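Local coordinates for protein carbamate kinase (Mycoplasma penetrans, PDB 4AXS) that probably catalyses phosphoryl transfer between carbamoyl phosphate and ADP, the ATP-yielding last step of the arginine deiminase pathway, at residues 26-34 and 240-251; 127-137 and 205-216. All coordinates share one frame; numbering follows the deposited sequence.

Contact 1: 26-34 and 240-251. With SO4 (sulfate ion), chain C; SO4 (sulfate ion), chain B.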
loop_
_atom_site.group_PDB
_atom_site.type_symbol
_atom_site.label_atom_id
_atom_site.label_comp_id
_atom_site.label_asym_id
_atom_site.label_seq_id
_atom_site.Cartn_x
_atom_site.Cartn_y
_atom_site.Cartn_z
ATOM N N ARG A 26 6.169 -18.327 16.052
ATOM C CA ARG A 26 5.460 -17.599 15.007
ATOM C C ARG A 26 4.073 -17.185 15.488
ATOM O O ARG A 26 3.357 -17.981 16.104
ATOM C CB ARG A 26 5.361 -18.439 13.729
ATOM C CG ARG A 26 4.905 -17.646 12.507
ATOM C CD ARG A 26 5.134 -18.400 11.205
ATOM N NE ARG A 26 6.542 -18.382 10.821
ATOM C CZ ARG A 26 7.004 -18.790 9.642
ATOM N NH1 ARG A 26 6.165 -19.251 8.723
ATOM N NH2 ARG A 26 8.304 -18.739 9.379
ATOM N N ILE A 27 3.696 -15.939 15.206
ATOM C CA ILE A 27 2.450 -15.373 15.727
ATOM C C ILE A 27 1.800 -14.358 14.785
ATOM O O ILE A 27 2.405 -13.341 14.450
ATOM C CB ILE A 27 2.688 -14.656 17.061
ATOM C CG1 ILE A 27 3.322 -15.611 18.078
ATOM C CG2 ILE A 27 1.383 -14.073 17.576
ATOM C CD1 ILE A 27 3.973 -14.914 19.260
ATOM N N VAL A 28 0.566 -14.632 14.372
ATOM C CA VAL A 28 -0.188 -13.705 13.543
ATOM C C VAL A 28 -1.134 -12.899 14.402
ATOM O O VAL A 28 -1.976 -13.457 15.120
ATOM C CB VAL A 28 -1.014 -14.431 12.481
ATOM C CG1 VAL A 28 -1.930 -13.446 11.782
ATOM C CG2 VAL A 28 -0.097 -15.118 11.473
ATOM N N ILE A 29 -1.007 -11.584 14.332
ATOM C CA ILE A 29 -1.813 -10.704 15.163
ATOM C C ILE A 29 -2.728 -9.845 14.302
ATOM O O ILE A 29 -2.289 -9.277 13.315
ATOM C CB ILE A 29 -0.925 -9.803 16.057
ATOM C CG1 ILE A 29 0.104 -10.649 16.804
ATOM C CG2 ILE A 29 -1.775 -9.029 17.060
ATOM C CD1 ILE A 29 0.867 -9.892 17.875
ATOM N N ALA A 30 -3.996 -9.754 14.687
ATOM C CA ALA A 30 -4.979 -8.989 13.930
ATOM C C ALA A 30 -5.548 -7.832 14.749
ATOM O O ALA A 30 -6.168 -8.044 15.783
ATOM C CB ALA A 30 -6.101 -9.908 13.452
ATOM N N LEU A 31 -5.351 -6.608 14.271
ATOM C CA LEU A 31 -5.747 -5.406 15.013
ATOM C C LEU A 31 -7.007 -4.747 14.450
ATOM O O LEU A 31 -7.018 -4.284 13.308
ATOM C CB LEU A 31 -4.593 -4.404 15.006
ATOM C CG LEU A 31 -4.777 -2.987 15.551
ATOM C CD1 LEU A 31 -4.961 -2.979 17.045
ATOM C CD2 LEU A 31 -3.545 -2.168 15.174
ATOM N N GLY A 32 -8.068 -4.704 15.245
ATOM C CA GLY A 32 -9.328 -4.162 14.783
ATOM C C GLY A 32 -9.225 -2.733 14.288
ATOM O O GLY A 32 -8.391 -1.971 14.751
ATOM N N GLY A 33 -10.085 -2.383 13.341
ATOM C CA GLY A 33 -10.201 -1.024 12.853
ATOM C C GLY A 33 -10.626 0.002 13.898
ATOM O O GLY A 33 -10.233 1.172 13.807
ATOM N N ASN A 34 -11.417 -0.412 14.890
ATOM C CA ASN A 34 -11.839 0.533 15.920
ATOM C C ASN A 34 -10.662 0.919 16.814
ATOM O O ASN A 34 -10.661 1.981 17.436
ATOM C CB ASN A 34 -12.988 -0.021 16.770
ATOM C CG ASN A 34 -14.158 -0.524 15.938
ATOM O OD1 ASN A 34 -14.492 0.036 14.888
ATOM N ND2 ASN A 34 -14.792 -1.595 16.414
ATOM N N ALA A 240 -2.679 -16.704 8.469
ATOM C CA ALA A 240 -2.074 -17.404 9.601
ATOM C C ALA A 240 -1.806 -18.853 9.238
ATOM O O ALA A 240 -0.812 -19.446 9.673
ATOM C CB ALA A 240 -2.987 -17.335 10.835
ATOM N N ASP A 241 -2.702 -19.418 8.440
ATOM C CA ASP A 241 -2.560 -20.798 8.021
ATOM C C ASP A 241 -1.483 -20.979 6.946
ATOM O O ASP A 241 -0.610 -21.832 7.081
ATOM C CB ASP A 241 -3.893 -21.340 7.531
ATOM C CG ASP A 241 -3.752 -22.682 6.860
ATOM O OD1 ASP A 241 -3.466 -22.701 5.639
ATOM O OD2 ASP A 241 -3.919 -23.716 7.552
ATOM N N ALA A 242 -1.547 -20.172 5.887
ATOM C CA ALA A 242 -0.569 -20.236 4.790
ATOM C C ALA A 242 0.879 -20.042 5.243
ATOM O O ALA A 242 1.781 -20.675 4.714
ATOM C CB ALA A 242 -0.927 -19.240 3.684
ATOM N N VAL A 243 1.097 -19.162 6.213
ATOM C CA VAL A 243 2.418 -19.002 6.811
ATOM C C VAL A 243 2.641 -20.065 7.886
ATOM O O VAL A 243 3.759 -20.279 8.354
ATOM C CB VAL A 243 2.580 -17.606 7.432
ATOM C CG1 VAL A 243 2.632 -16.547 6.342
ATOM C CG2 VAL A 243 1.440 -17.316 8.386
ATOM N N ASN A 244 1.555 -20.717 8.283
ATOM C CA ASN A 244 1.611 -21.810 9.245
ATOM C C ASN A 244 2.271 -21.434 10.569
ATOM O O ASN A 244 3.176 -22.130 11.045
ATOM C CB ASN A 244 2.323 -23.013 8.630
ATOM C CG ASN A 244 1.917 -24.318 9.280
ATOM O OD1 ASN A 244 1.564 -25.277 8.594
ATOM N ND2 ASN A 244 1.951 -24.360 10.610
ATOM N N ALA A 245 1.820 -20.323 11.151
ATOM C CA ALA A 245 2.270 -19.909 12.481
ATOM C C ALA A 245 1.662 -20.820 13.517
ATOM O O ALA A 245 0.858 -21.693 13.198
ATOM C CB ALA A 245 1.866 -18.472 12.768
ATOM N N ASP A 246 2.043 -20.596 14.765
ATOM C CA ASP A 246 1.526 -21.378 15.876
ATOM C C ASP A 246 0.285 -20.690 16.415
ATOM O O ASP A 246 -0.796 -21.267 16.447
ATOM C CB ASP A 246 2.580 -21.462 16.976
ATOM C CG ASP A 246 3.955 -21.747 16.430
ATOM O OD1 ASP A 246 4.065 -22.654 15.569
ATOM O OD2 ASP A 246 4.913 -21.047 16.845
ATOM N N ILE A 247 0.458 -19.438 16.818
ATOM C CA ILE A 247 -0.608 -18.664 17.430
ATOM C C ILE A 247 -1.243 -17.659 16.452
ATOM O O ILE A 247 -0.574 -17.091 15.585
ATOM C CB ILE A 247 -0.100 -17.913 18.693
ATOM C CG1 ILE A 247 0.552 -18.883 19.684
ATOM C CG2 ILE A 247 -1.225 -17.153 19.357
ATOM C CD1 ILE A 247 2.058 -19.026 19.536
ATOM N N PHE A 248 -2.550 -17.476 16.618
ATOM C CA PHE A 248 -3.333 -16.469 15.936
ATOM C C PHE A 248 -4.015 -15.628 17.011
ATOM O O PHE A 248 -4.948 -16.091 17.651
ATOM C CB PHE A 248 -4.372 -17.145 15.037
ATOM C CG PHE A 248 -5.303 -16.183 14.336
ATOM C CD1 PHE A 248 -4.893 -14.888 14.023
ATOM C CD2 PHE A 248 -6.584 -16.579 13.966
ATOM C CE1 PHE A 248 -5.755 -13.999 13.368
ATOM C CE2 PHE A 248 -7.451 -15.697 13.311
ATOM C CZ PHE A 248 -7.035 -14.405 13.012
ATOM N N VAL A 249 -3.541 -14.402 17.231
ATOM C CA VAL A 249 -4.150 -13.532 18.236
ATOM C C VAL A 249 -5.084 -12.507 17.623
ATOM O O VAL A 249 -4.691 -11.742 16.742
ATOM C CB VAL A 249 -3.108 -12.740 19.035
ATOM C CG1 VAL A 249 -3.811 -11.771 19.992
ATOM C CG2 VAL A 249 -2.162 -13.672 19.771
ATOM N N VAL A 250 -6.312 -12.482 18.118
ATOM C CA VAL A 250 -7.328 -11.550 17.661
ATOM C C VAL A 250 -7.554 -10.477 18.721
ATOM O O VAL A 250 -8.094 -10.768 19.800
ATOM C CB VAL A 250 -8.652 -12.294 17.397
ATOM C CG1 VAL A 250 -9.784 -11.314 17.110
ATOM C CG2 VAL A 250 -8.476 -13.315 16.262
ATOM N N LEU A 251 -7.128 -9.247 18.425
ATOM C CA LEU A 251 -7.202 -8.164 19.401
ATOM C C LEU A 251 -8.567 -7.538 19.374
ATOM O O LEU A 251 -9.107 -7.232 18.313
ATOM C CB LEU A 251 -6.146 -7.107 19.146
ATOM C CG LEU A 251 -4.716 -7.587 19.327
ATOM C CD1 LEU A 251 -3.747 -6.436 19.086
ATOM C CD2 LEU A 251 -4.537 -8.184 20.717
HETATM S S SO4 C . -13.177 -4.913 17.859
HETATM O O1 SO4 C . -12.966 -5.795 19.003
HETATM O O2 SO4 C . -13.199 -3.537 18.362
HETATM O O3 SO4 C . -12.090 -5.112 16.900
HETATM O O4 SO4 C . -14.448 -5.235 17.200
HETATM S S SO4 B . -12.887 -4.188 11.746
HETATM O O1 SO4 B . -13.371 -4.094 10.368
HETATM O O2 SO4 B . -11.602 -3.493 11.787
HETATM O O3 SO4 B . -13.797 -3.548 12.706
HETATM O O4 SO4 B . -12.769 -5.593 12.166
#

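Contact 2: 127-137 and 205-216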
loop_
_atom_site.group_PDB
_atom_site.type_symbol
_atom_site.label_atom_id
_atom_site.label_comp_id
_atom_site.label_asym_id
_atom_site.label_seq_id
_atom_site.Cartn_x
_atom_site.Cartn_y
_atom_site.Cartn_z
ATOM N N ASP A 127 13.594 -5.761 8.668
ATOM C CA ASP A 127 12.811 -4.961 7.734
ATOM C C ASP A 127 11.307 -5.144 7.938
ATOM O O ASP A 127 10.780 -6.257 7.773
ATOM C CB ASP A 127 13.204 -5.259 6.287
ATOM C CG ASP A 127 14.469 -4.529 5.865
ATOM O OD1 ASP A 127 14.716 -3.409 6.373
ATOM O OD2 ASP A 127 15.211 -5.070 5.017
ATOM N N VAL A 128 10.626 -4.054 8.307
ATOM C CA VAL A 128 9.166 -4.057 8.347
ATOM C C VAL A 128 8.605 -3.733 6.964
ATOM O O VAL A 128 8.982 -2.732 6.361
ATOM C CB VAL A 128 8.581 -3.069 9.381
ATOM C CG1 VAL A 128 7.117 -3.379 9.621
ATOM C CG2 VAL A 128 9.327 -3.140 10.701
ATOM N N LEU A 129 7.708 -4.591 6.477
ATOM C CA LEU A 129 7.105 -4.473 5.146
ATOM C C LEU A 129 5.576 -4.311 5.202
ATOM O O LEU A 129 4.936 -4.827 6.104
ATOM C CB LEU A 129 7.439 -5.720 4.324
ATOM C CG LEU A 129 8.736 -5.782 3.509
ATOM C CD1 LEU A 129 9.778 -4.820 4.046
ATOM C CD2 LEU A 129 9.274 -7.217 3.464
ATOM N N TYR A 130 4.999 -3.586 4.239
ATOM C CA TYR A 130 3.545 -3.510 4.080
ATOM C C TYR A 130 3.170 -3.864 2.661
ATOM O O TYR A 130 3.387 -3.071 1.749
ATOM C CB TYR A 130 2.956 -2.125 4.418
ATOM C CG TYR A 130 1.438 -2.164 4.514
ATOM C CD1 TYR A 130 0.638 -2.176 3.365
ATOM C CD2 TYR A 130 0.806 -2.242 5.751
ATOM C CE1 TYR A 130 -0.739 -2.248 3.449
ATOM C CE2 TYR A 130 -0.577 -2.310 5.859
ATOM C CZ TYR A 130 -1.348 -2.321 4.715
ATOM O OH TYR A 130 -2.718 -2.390 4.845
ATOM N N PHE A 131 2.604 -5.052 2.475
ATOM C CA PHE A 131 2.126 -5.470 1.168
ATOM C C PHE A 131 0.683 -5.035 0.947
ATOM O O PHE A 131 -0.220 -5.421 1.687
ATOM C CB PHE A 131 2.211 -6.987 1.006
ATOM C CG PHE A 131 3.565 -7.549 1.271
ATOM C CD1 PHE A 131 3.928 -7.946 2.548
ATOM C CD2 PHE A 131 4.486 -7.693 0.246
ATOM C CE1 PHE A 131 5.185 -8.465 2.803
ATOM C CE2 PHE A 131 5.748 -8.217 0.495
ATOM C CZ PHE A 131 6.091 -8.604 1.777
ATOM N N LEU A 132 0.462 -4.241 -0.084
ATOM C CA LEU A 132 -0.888 -4.010 -0.550
ATOM C C LEU A 132 -1.508 -5.396 -0.800
ATOM O O LEU A 132 -0.878 -6.241 -1.442
ATOM C CB LEU A 132 -0.829 -3.166 -1.827
ATOM C CG LEU A 132 -2.095 -2.536 -2.411
ATOM C CD1 LEU A 132 -2.501 -3.276 -3.670
ATOM C CD2 LEU A 132 -3.258 -2.481 -1.410
ATOM N N THR A 133 -2.717 -5.640 -0.287
ATOM C CA THR A 133 -3.306 -6.982 -0.324
ATOM C C THR A 133 -4.599 -7.149 -1.136
ATOM O O THR A 133 -5.614 -6.501 -0.876
ATOM C CB THR A 133 -3.557 -7.525 1.111
ATOM O OG1 THR A 133 -2.334 -7.499 1.860
ATOM C CG2 THR A 133 -4.131 -8.968 1.079
ATOM N N GLN A 134 -4.556 -8.045 -2.117
ATOM C CA GLN A 134 -5.766 -8.454 -2.824
ATOM C C GLN A 134 -6.142 -9.877 -2.412
ATOM O O GLN A 134 -5.334 -10.811 -2.511
ATOM C CB GLN A 134 -5.608 -8.328 -4.346
ATOM C CG GLN A 134 -5.982 -6.943 -4.884
ATOM C CD GLN A 134 -5.879 -6.826 -6.412
ATOM O OE1 GLN A 134 -4.816 -6.537 -6.951
ATOM N NE2 GLN A 134 -6.990 -7.042 -7.103
ATOM N N THR A 135 -7.364 -10.022 -1.910
ATOM C CA THR A 135 -7.825 -11.298 -1.417
ATOM C C THR A 135 -8.697 -11.976 -2.448
ATOM O O THR A 135 -9.691 -11.418 -2.906
ATOM C CB THR A 135 -8.596 -11.170 -0.083
ATOM O OG1 THR A 135 -7.704 -10.746 0.953
ATOM C CG2 THR A 135 -9.236 -12.524 0.313
ATOM N N ILE A 136 -8.295 -13.189 -2.804
ATOM C CA ILE A 136 -9.040 -14.024 -3.723
ATOM C C ILE A 136 -10.281 -14.592 -3.054
ATOM O O ILE A 136 -10.226 -15.188 -1.973
ATOM C CB ILE A 136 -8.178 -15.183 -4.238
ATOM C CG1 ILE A 136 -6.778 -14.685 -4.619
ATOM C CG2 ILE A 136 -8.850 -15.856 -5.416
ATOM C CD1 ILE A 136 -6.755 -13.842 -5.875
ATOM N N VAL A 137 -11.417 -14.372 -3.694
ATOM C CA VAL A 137 -12.644 -15.026 -3.285
ATOM C C VAL A 137 -13.234 -15.669 -4.526
ATOM O O VAL A 137 -12.934 -15.257 -5.658
ATOM C CB VAL A 137 -13.644 -14.042 -2.667
ATOM C CG1 VAL A 137 -13.041 -13.403 -1.428
ATOM C CG2 VAL A 137 -14.034 -12.981 -3.679
ATOM N N VAL A 205 9.402 -8.604 9.283
ATOM C CA VAL A 205 8.104 -8.388 9.915
ATOM C C VAL A 205 7.119 -7.788 8.902
ATOM O O VAL A 205 7.191 -6.604 8.570
ATOM C CB VAL A 205 8.221 -7.515 11.181
ATOM C CG1 VAL A 205 9.139 -6.356 10.932
ATOM C CG2 VAL A 205 6.850 -7.034 11.639
ATOM N N CYS A 206 6.202 -8.634 8.433
ATOM C CA CYS A 206 5.346 -8.360 7.287
ATOM C C CYS A 206 3.926 -7.960 7.655
ATOM O O CYS A 206 3.230 -8.699 8.340
ATOM C CB CYS A 206 5.237 -9.613 6.425
ATOM S SG CYS A 206 6.785 -10.361 5.961
ATOM N N ILE A 207 3.479 -6.815 7.145
ATOM C CA ILE A 207 2.114 -6.360 7.372
ATOM C C ILE A 207 1.266 -6.664 6.149
ATOM O O ILE A 207 1.558 -6.191 5.050
ATOM C CB ILE A 207 2.061 -4.861 7.696
ATOM C CG1 ILE A 207 3.112 -4.512 8.753
ATOM C CG2 ILE A 207 0.668 -4.466 8.150
ATOM C CD1 ILE A 207 3.260 -3.029 9.003
ATOM N N VAL A 208 0.223 -7.466 6.348
ATOM C CA VAL A 208 -0.636 -7.906 5.254
ATOM C C VAL A 208 -2.103 -7.981 5.653
ATOM O O VAL A 208 -2.458 -7.818 6.833
ATOM C CB VAL A 208 -0.234 -9.293 4.760
ATOM C CG1 VAL A 208 1.111 -9.241 4.061
ATOM C CG2 VAL A 208 -0.208 -10.271 5.918
ATOM N N GLY A 209 -2.953 -8.243 4.664
ATOM C CA GLY A 209 -4.386 -8.388 4.895
ATOM C C GLY A 209 -5.023 -7.145 5.494
ATOM O O GLY A 209 -5.952 -7.244 6.314
ATOM N N GLY A 210 -4.523 -5.972 5.093
ATOM C CA GLY A 210 -5.075 -4.710 5.563
ATOM C C GLY A 210 -6.552 -4.634 5.227
ATOM O O GLY A 210 -6.931 -4.815 4.077
ATOM N N GLY A 211 -7.391 -4.409 6.236
ATOM C CA GLY A 211 -8.829 -4.371 6.045
ATOM C C GLY A 211 -9.362 -5.649 5.436
ATOM O O GLY A 211 -10.467 -5.677 4.896
ATOM N N GLY A 212 -8.567 -6.710 5.512
ATOM C CA GLY A 212 -8.959 -7.993 4.957
ATOM C C GLY A 212 -8.606 -8.179 3.488
ATOM O O GLY A 212 -8.943 -9.196 2.877
ATOM N N GLY A 213 -7.930 -7.190 2.912
ATOM C CA GLY A 213 -7.558 -7.258 1.513
ATOM C C GLY A 213 -8.726 -6.852 0.637
ATOM O O GLY A 213 -9.874 -6.874 1.078
ATOM N N ILE A 214 -8.428 -6.470 -0.600
ATOM C CA ILE A 214 -9.449 -6.061 -1.542
ATOM C C ILE A 214 -10.049 -7.296 -2.194
ATOM O O ILE A 214 -9.337 -8.092 -2.803
ATOM C CB ILE A 214 -8.838 -5.148 -2.647
ATOM C CG1 ILE A 214 -8.298 -3.848 -2.050
ATOM C CG2 ILE A 214 -9.844 -4.869 -3.773
ATOM C CD1 ILE A 214 -7.392 -3.117 -3.001
ATOM N N PRO A 215 -11.371 -7.458 -2.068
ATOM C CA PRO A 215 -12.104 -8.564 -2.701
ATOM C C PRO A 215 -11.729 -8.691 -4.184
ATOM O O PRO A 215 -11.966 -7.760 -4.962
ATOM C CB PRO A 215 -13.566 -8.129 -2.588
ATOM C CG PRO A 215 -13.602 -7.129 -1.486
ATOM C CD PRO A 215 -12.258 -6.487 -1.407
ATOM N N THR A 216 -11.158 -9.830 -4.567
ATOM C CA THR A 216 -10.739 -10.050 -5.945
ATOM C C THR A 216 -11.174 -11.416 -6.467
ATOM O O THR A 216 -10.735 -12.451 -5.960
ATOM C CB THR A 216 -9.214 -9.970 -6.070
ATOM O OG1 THR A 216 -8.771 -8.665 -5.676
ATOM C CG2 THR A 216 -8.781 -10.248 -7.514
HETATM O O HOH W 1 -2.253 -5.130 3.379
#

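Contact 1: 26-34 and 240-251
Val28 and Ala30 pair with Phe248 and Val250 in a parallel pair inside the mixed β-sheet of the amino acid kinase fold, where the axes of strands 27-31 and 247-251 approach to 4.8 Å. The ladder is made by Val28 N to Ile247 O, Val249 N to Val28 O, Ala30 N to Val249 O and Leu251 N to Ala30 O. On the face carrying Val28, the branches of that valine divide the work: CG2, anti to the carbonyl carbon, rests on Ala240 CB of helix 232-242 at 3.7 Å, while CG1 turns to Phe248 CD1 at 4.0 Å. The Phe248 ring, swung anti to its own backbone N (chi1 177°), directs its CD1 edge at Val28 O (3.4 Å) and takes Val250 CG2 against one face. Across the sheet, Ile27 and Ile247 stand side by side, and Leu251 CD1 is wedged between Ile29 CG2 (3.8 Å) and Leu31 CD1 (4.2 Å).

Beyond Leu31 the chain enters the glycine turn Gly32-Gly33, beside which two sulfates are bound, probably from the crystallisation liquor; Lys232 and Thr252 also contribute hydrogen bonds to sulfate. This glycine-rich turn after the first strand is consistent with the phosphate-handling region of the family. Asn34 ND2 donates to one of the sulfates.

At the other end a Schellman motif with Asn244 as C-prime closes the helix, and Ala245 leads into the strand. Asp246 answers Arg26 twice, its N bonding Arg26 O and its OD2 receiving Arg26 N from above the carboxylate plane. The arginine chain bends at chi3 (-76°); NH2 forms a salt bridge with Glu63, and NH1 donates to an in-plane lone pair of Val243 O at 2.6 Å.

Contact 2: 127-137 and 205-216
Two short parallel strand pairs, Val128-Tyr130 on Val205-Ile207 and Gln134-Ile136 on Ile214-Thr216, follow one another along the same two chain segments, with the glycine run Gly209-Gly213 between them on one side. In the first pair Leu129 is gripped twice, its N bonding Val205 O and its O receiving Ile207 N at 2.7 Å. The Tyr130 side chain crosses that of Ile207 at about a right angle: Ile207 CG2 lies against CD2 and CE2 of the ring, and Ile207 O sits above one ring face toward the rim. His68 holds the phenol OH by a hydrogen bond. Phe131, its CG anti to the carbonyl carbon (chi1 -54°), turns to the other side, where its CE1 edge meets Cys206 CB at 3.8 Å and the sulfur also approaches edge-on.

In the amino acid kinase fold the first pair belongs to the central sheet, since Cys206 and Val208 make backbone hydrogen bonds to Val66 of strand 64-68. It also lies at the dimer interface: Phe131 meets Phe131 of the second subunit, their planes about 50° apart.

Two threonine hydroxyls and a water hold the glycine run. Thr133 OG1 accepts Gly209 N at 3.0 Å, and a water donating to Phe131 O (2.7 Å) accepts Gly210 N. Thr135 OG1 donates to Gly212 O at 2.8 Å while lying against Gly213 CA. In the second pair Gln134, extended beyond CG, brings NE2 to Thr216 OG1 at 2.8 Å, with the hydroxyl 23° out of the amide plane; Thr113 of the second subunit also bonds this NE2. Thr216 OG1 in turn donates to Ile214 O (3.0 Å), which takes Thr135 N on the opposite face of its carbonyl plane.

Contact 2 is nested inside the chain loop closed by contact 1: the order is 26-34, 127-137, 205-216, 240-251. Their centres lie 13 Å apart and their nearest atoms about 7 Å, without touching. Strand 64-68 stands between them, making backbone hydrogen bonds to strand 27-31 on one edge and to Cys206 and Val208 on the other, so contact 1 and the first strand pair of contact 2 are parts of one continuous sheet. Helix 193-201 packs on both, reaching Arg26 and Val243 as well as Phe131 and Cys206. Contact 1 is untouched by the partner chain, whereas contact 2 reaches the second subunit, linking the sheet to the dimer interface.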